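PDB 4S1P: uncharacterized protein from Slackia heliotrinireducens DSM 20476, which is a putative SGNH-type hydrolase of the GDSL-like lipase/acylhydrolase family, probably cleaving ester bonds in a substrate not yet identified. Local coordinates for residues Glu71-Pro76 against Trp107-Gly112; Ala150-Gly155 against Glu159-Asp164. All coordinates share one frame; numbering follows the deposited sequence. Where two conformers were deposited one is given.

Contact 1 (Glu71-Pro76 against Trp107-Gly112); sequences EMSHGP and WPYRAG
Ser73 and Tyr109 join two loops of the SGNH-hydrolase fold, the ones that follow strands 66-69 and 100-105 of its parallel sheet. Ser73 is the second residue of a type I beta turn running from Met72 to Gly75, closed by a bond from Gly75 N to Met72 O. Tyr109 reaches the turn with the end of its side chain. Beyond CB, its CG stands anti to the carbonyl carbon, beside the backbone N (chi1 -63°), and from there the ring extends toward the turn, so that contact begins only at CE1, CZ and OH. Tyr109 CE1 comes within 3.8 Å of Ser73 CB, which lies in the plane of the tyrosine ring at its edge. Tyr109 CZ is 4.0 Å from His74 CB, and the hydroxyl OH makes a hydrogen bond of 2.7 Å with Ser73 OG. The same OH sits at the edge of the imidazole, in its plane, 3.2 Å from His74 CD2. The far side of the histidine is fixed by ND1 bonding to Thr78, while the selenium of Met72 rests over the centre of one ring face. Leu116, Leu119 and Met126 pack on the tyrosine from neighbouring helices. An alanine in place of Tyr109, lacking ring and hydroxyl, would probably open a gap beside His74 and leave Ser73 OG without this partner, though OG also bonds the unidentified ligand. Nearer the sheet, the backbones are bridged by one water, which donates to Ser73 O at 2.8 Å and to Trp107 O at 2.7 Å.

Contact 2 (Ala150-Gly155 against Glu159-Asp164); sequences APFRAG and ELYAAD
Phe152 meets Leu160 and Tyr161 through torsions set on both sides: its chi1 of -100° lies away from the usual staggered positions and carries the ring across to segment 159-164, while Tyr161 CG stands anti to its carbonyl carbon (chi1 -73°) and turns a face of the phenol to the edge of the phenylalanine. The two rings form a T-shaped pair with planes at 90° and centroids 5.2 Å apart. Phe152 supplies the edge, its CD2 lying 3.8 Å from Tyr161 CZ and its CE2 standing over the centre of the tyrosine face. Leu160 takes another side of the same ring. Its CB sits over one face in a CH-pi contact, 4.0 Å from the centroid, and is displaced toward the rim nearest CE2 and CZ. The leucine backbone joins in, with Leu160 O 3.7 Å from Phe152 CZ. At the end of the leucine chain, CD1 lies 3.8 Å from Phe152 CA and 4.1 Å from Gly155 CA, where helix 149-154 gives way to a loop. A CB modelled on Gly155 falls 2.8 Å from Leu160 CD1, a clash, so this close approach depends on the lack of a side chain. Around this apolar cluster, Leu175 of helix 170-184 also packs on Phe152, and Trp107 stacks on its ring. The tyrosine hydroxyl finds its polar partner in Pro108 O. Beyond Tyr161 the chain leads to Asp164, whose OD2 bonds His167 ND1 and pairs with Lys115; with Ser12 this gives a charge-relay arrangement consistent with the Ser-His-Asp triad of SGNH hydrolases, with Asp164 and His167 on the loop that follows the aromatic cluster.

The two contacts lie on the same side of the chain's centre, about 12 Å apart between their own centres, and share no segment. Contact 1 is buried and joins the loops after two sheet strands; contact 2 is partly buried, farther out, and sets helix 149-154 against the end of helix 157-160 and the loop after it, close in sequence. Their chemistry differs accordingly: hydroxyls and a bridging water in the first, aromatic and aliphatic packing in the second. Segment 107-112 ties them together. Trp107 CD1 packs 3.6 Å from Tyr161 CE1, the two rings at about 90°. Trp107 also lies near the putative triad, to which contact 2 contributes Asp164.

Contact 1 (Glu71-Pro76 against Trp107-Gly112)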
# COMPACT_ATOMS: atom_id res chain seq x y z
N GLU A 71 -2.43 2.88 -1.40
CA GLU A 71 -3.01 3.97 -2.14
C GLU A 71 -2.09 4.42 -3.28
O GLU A 71 -0.87 4.25 -3.23
CB GLU A 71 -3.24 5.16 -1.20
CG GLU A 71 -3.87 6.42 -1.80
CD GLU A 71 -5.27 6.17 -2.36
OE1 GLU A 71 -5.40 5.46 -3.39
OE2 GLU A 71 -6.26 6.68 -1.76
N MSE A 72 -2.72 4.99 -4.30
CA MSE A 72 -2.01 5.70 -5.37
C MSE A 72 -0.92 6.54 -4.72
O MSE A 72 -1.13 7.19 -3.71
CB MSE A 72 -3.04 6.51 -6.17
CG MSE A 72 -2.50 7.04 -7.50
SE MSE A 72 -1.67 8.80 -7.19
CE MSE A 72 -3.26 9.82 -6.66
N SER A 73 0.25 6.54 -5.35
CA SER A 73 1.51 6.90 -4.70
C SER A 73 1.63 8.30 -4.13
O SER A 73 2.41 8.50 -3.22
CB SER A 73 2.70 6.63 -5.63
OG SER A 73 2.60 7.41 -6.79
N HIS A 74 0.86 9.27 -4.65
CA HIS A 74 0.84 10.60 -4.02
C HIS A 74 -0.47 10.92 -3.33
O HIS A 74 -0.61 12.01 -2.71
CB HIS A 74 1.25 11.73 -4.97
CG HIS A 74 0.37 11.91 -6.16
ND1 HIS A 74 -0.84 12.55 -6.08
CD2 HIS A 74 0.58 11.66 -7.48
CE1 HIS A 74 -1.36 12.65 -7.29
NE2 HIS A 74 -0.51 12.11 -8.16
N GLY A 75 -1.43 10.01 -3.45
CA GLY A 75 -2.76 10.26 -2.88
C GLY A 75 -2.82 10.69 -1.44
O GLY A 75 -3.55 11.62 -1.09
N PRO A 76 -2.09 10.02 -0.55
CA PRO A 76 -2.16 10.45 0.84
C PRO A 76 -1.72 11.88 1.07
O PRO A 76 -2.17 12.52 2.03
CB PRO A 76 -1.27 9.43 1.57
CG PRO A 76 -1.30 8.25 0.67
CD PRO A 76 -1.29 8.80 -0.70
N TRP A 107 6.41 5.67 0.08
CA TRP A 107 7.51 6.60 0.26
C TRP A 107 7.23 7.92 -0.48
O TRP A 107 6.52 7.93 -1.49
CB TRP A 107 8.81 5.95 -0.28
CG TRP A 107 8.58 5.30 -1.59
CD1 TRP A 107 8.60 5.90 -2.81
CD2 TRP A 107 8.23 3.94 -1.82
NE1 TRP A 107 8.27 5.00 -3.78
CE2 TRP A 107 8.03 3.79 -3.20
CE3 TRP A 107 8.01 2.82 -0.97
CZ2 TRP A 107 7.65 2.58 -3.76
CZ3 TRP A 107 7.63 1.64 -1.55
CH2 TRP A 107 7.45 1.52 -2.92
N PRO A 108 7.84 9.01 -0.02
CA PRO A 108 7.84 10.21 -0.86
C PRO A 108 8.63 9.90 -2.13
O PRO A 108 9.46 9.04 -2.15
CB PRO A 108 8.61 11.25 -0.01
CG PRO A 108 9.49 10.43 0.85
CD PRO A 108 8.72 9.17 1.16
N TYR A 109 8.35 10.64 -3.18
CA TYR A 109 9.10 10.50 -4.41
C TYR A 109 10.54 11.00 -4.20
O TYR A 109 10.83 11.79 -3.32
CB TYR A 109 8.45 11.34 -5.48
CG TYR A 109 7.08 10.96 -5.89
CD1 TYR A 109 6.50 9.75 -5.51
CD2 TYR A 109 6.34 11.81 -6.73
CE1 TYR A 109 5.22 9.42 -5.92
CE2 TYR A 109 5.07 11.46 -7.17
CZ TYR A 109 4.52 10.26 -6.76
OH TYR A 109 3.25 9.94 -7.24
N ARG A 110 11.45 10.51 -5.03
CA ARG A 110 12.83 10.91 -4.92
C ARG A 110 13.01 12.41 -5.16
O ARG A 110 12.44 12.98 -6.08
CB ARG A 110 13.69 10.10 -5.88
CG ARG A 110 15.14 10.48 -5.78
CD ARG A 110 16.04 9.51 -6.48
NE ARG A 110 17.44 9.80 -6.21
CZ ARG A 110 18.43 8.99 -6.58
NH1 ARG A 110 18.16 7.90 -7.27
NH2 ARG A 110 19.69 9.29 -6.29
N ALA A 111 13.76 13.06 -4.27
CA ALA A 111 13.96 14.50 -4.40
C ALA A 111 14.53 14.83 -5.78
O ALA A 111 15.45 14.17 -6.29
CB ALA A 111 14.87 15.01 -3.31
N GLY A 112 13.95 15.84 -6.39
CA GLY A 112 14.38 16.28 -7.70
C GLY A 112 13.77 15.59 -8.89
O GLY A 112 14.00 16.03 -10.01
O HOH W 1 4.40 6.68 -2.59

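Contact 2 (Ala150-Gly155 against Glu159-Asp164)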
# COMPACT_ATOMS: atom_id res chain seq x y z
N ALA A 150 10.26 4.59 6.03
CA ALA A 150 11.38 4.69 6.98
C ALA A 150 12.67 4.05 6.43
O ALA A 150 13.69 4.74 6.35
CB ALA A 150 10.98 4.12 8.35
N PRO A 151 12.61 2.77 6.01
CA PRO A 151 13.86 2.21 5.47
C PRO A 151 14.25 2.78 4.12
O PRO A 151 15.44 2.77 3.77
CB PRO A 151 13.59 0.72 5.42
CG PRO A 151 12.07 0.57 5.42
CD PRO A 151 11.61 1.72 6.29
N PHE A 152 13.30 3.31 3.35
CA PHE A 152 13.68 4.07 2.15
C PHE A 152 14.55 5.26 2.52
O PHE A 152 15.53 5.52 1.86
CB PHE A 152 12.45 4.57 1.35
CG PHE A 152 12.14 3.73 0.15
CD1 PHE A 152 11.81 2.39 0.28
CD2 PHE A 152 12.17 4.29 -1.13
CE1 PHE A 152 11.52 1.62 -0.83
CE2 PHE A 152 11.86 3.51 -2.25
CZ PHE A 152 11.54 2.20 -2.08
N ARG A 153 14.17 6.00 3.57
CA ARG A 153 14.91 7.16 4.02
C ARG A 153 16.30 6.74 4.55
O ARG A 153 17.28 7.43 4.31
CB ARG A 153 14.11 7.89 5.12
CG ARG A 153 14.78 9.06 5.84
CD ARG A 153 14.26 10.38 5.35
NE ARG A 153 15.08 11.50 5.79
CZ ARG A 153 14.74 12.77 5.62
NH1 ARG A 153 13.59 13.08 5.01
NH2 ARG A 153 15.54 13.74 6.07
N ALA A 154 16.33 5.65 5.31
CA ALA A 154 17.57 5.14 5.89
C ALA A 154 18.50 4.58 4.84
O ALA A 154 19.72 4.53 5.05
CB ALA A 154 17.27 4.06 6.92
N GLY A 155 17.94 4.17 3.70
CA GLY A 155 18.69 3.45 2.66
C GLY A 155 19.21 4.35 1.56
O GLY A 155 19.19 5.59 1.65
N GLU A 159 19.71 2.86 -5.02
CA GLU A 159 19.42 1.43 -4.93
C GLU A 159 17.92 1.17 -4.97
O GLU A 159 17.48 0.22 -5.63
CB GLU A 159 19.99 0.85 -3.63
CG GLU A 159 19.75 -0.64 -3.46
CD GLU A 159 20.39 -1.25 -2.23
OE1 GLU A 159 20.99 -0.52 -1.41
OE2 GLU A 159 20.31 -2.48 -2.09
N LEU A 160 17.15 2.02 -4.26
CA LEU A 160 15.76 1.66 -3.97
C LEU A 160 14.68 2.16 -4.94
O LEU A 160 13.60 1.55 -5.04
CB LEU A 160 15.41 2.08 -2.53
CG LEU A 160 16.28 1.43 -1.46
CD1 LEU A 160 15.98 2.03 -0.10
CD2 LEU A 160 16.13 -0.08 -1.47
N TYR A 161 14.96 3.26 -5.64
CA TYR A 161 14.04 3.81 -6.60
C TYR A 161 14.33 3.32 -8.01
O TYR A 161 15.51 3.21 -8.42
CB TYR A 161 14.13 5.33 -6.62
CG TYR A 161 13.53 6.06 -5.43
CD1 TYR A 161 12.20 6.37 -5.39
CD2 TYR A 161 14.32 6.49 -4.35
CE1 TYR A 161 11.65 7.04 -4.32
CE2 TYR A 161 13.79 7.16 -3.28
CZ TYR A 161 12.46 7.45 -3.27
OH TYR A 161 11.99 8.14 -2.18
N ALA A 162 13.26 3.18 -8.79
CA ALA A 162 13.34 3.09 -10.25
C ALA A 162 13.78 4.44 -10.82
O ALA A 162 13.84 5.45 -10.12
CB ALA A 162 12.01 2.64 -10.87
N ALA A 163 14.12 4.43 -12.10
CA ALA A 163 14.55 5.64 -12.78
C ALA A 163 13.65 6.84 -12.62
O ALA A 163 14.14 7.97 -12.57
CB ALA A 163 14.78 5.34 -14.25
N ASP A 164 12.34 6.59 -12.54
CA ASP A 164 11.38 7.68 -12.44
C ASP A 164 11.28 8.33 -11.04
O ASP A 164 10.60 9.35 -10.90
CB ASP A 164 10.00 7.27 -12.99
CG ASP A 164 9.22 6.29 -12.08
OD1 ASP A 164 9.75 5.80 -11.05
OD2 ASP A 164 8.07 6.00 -12.45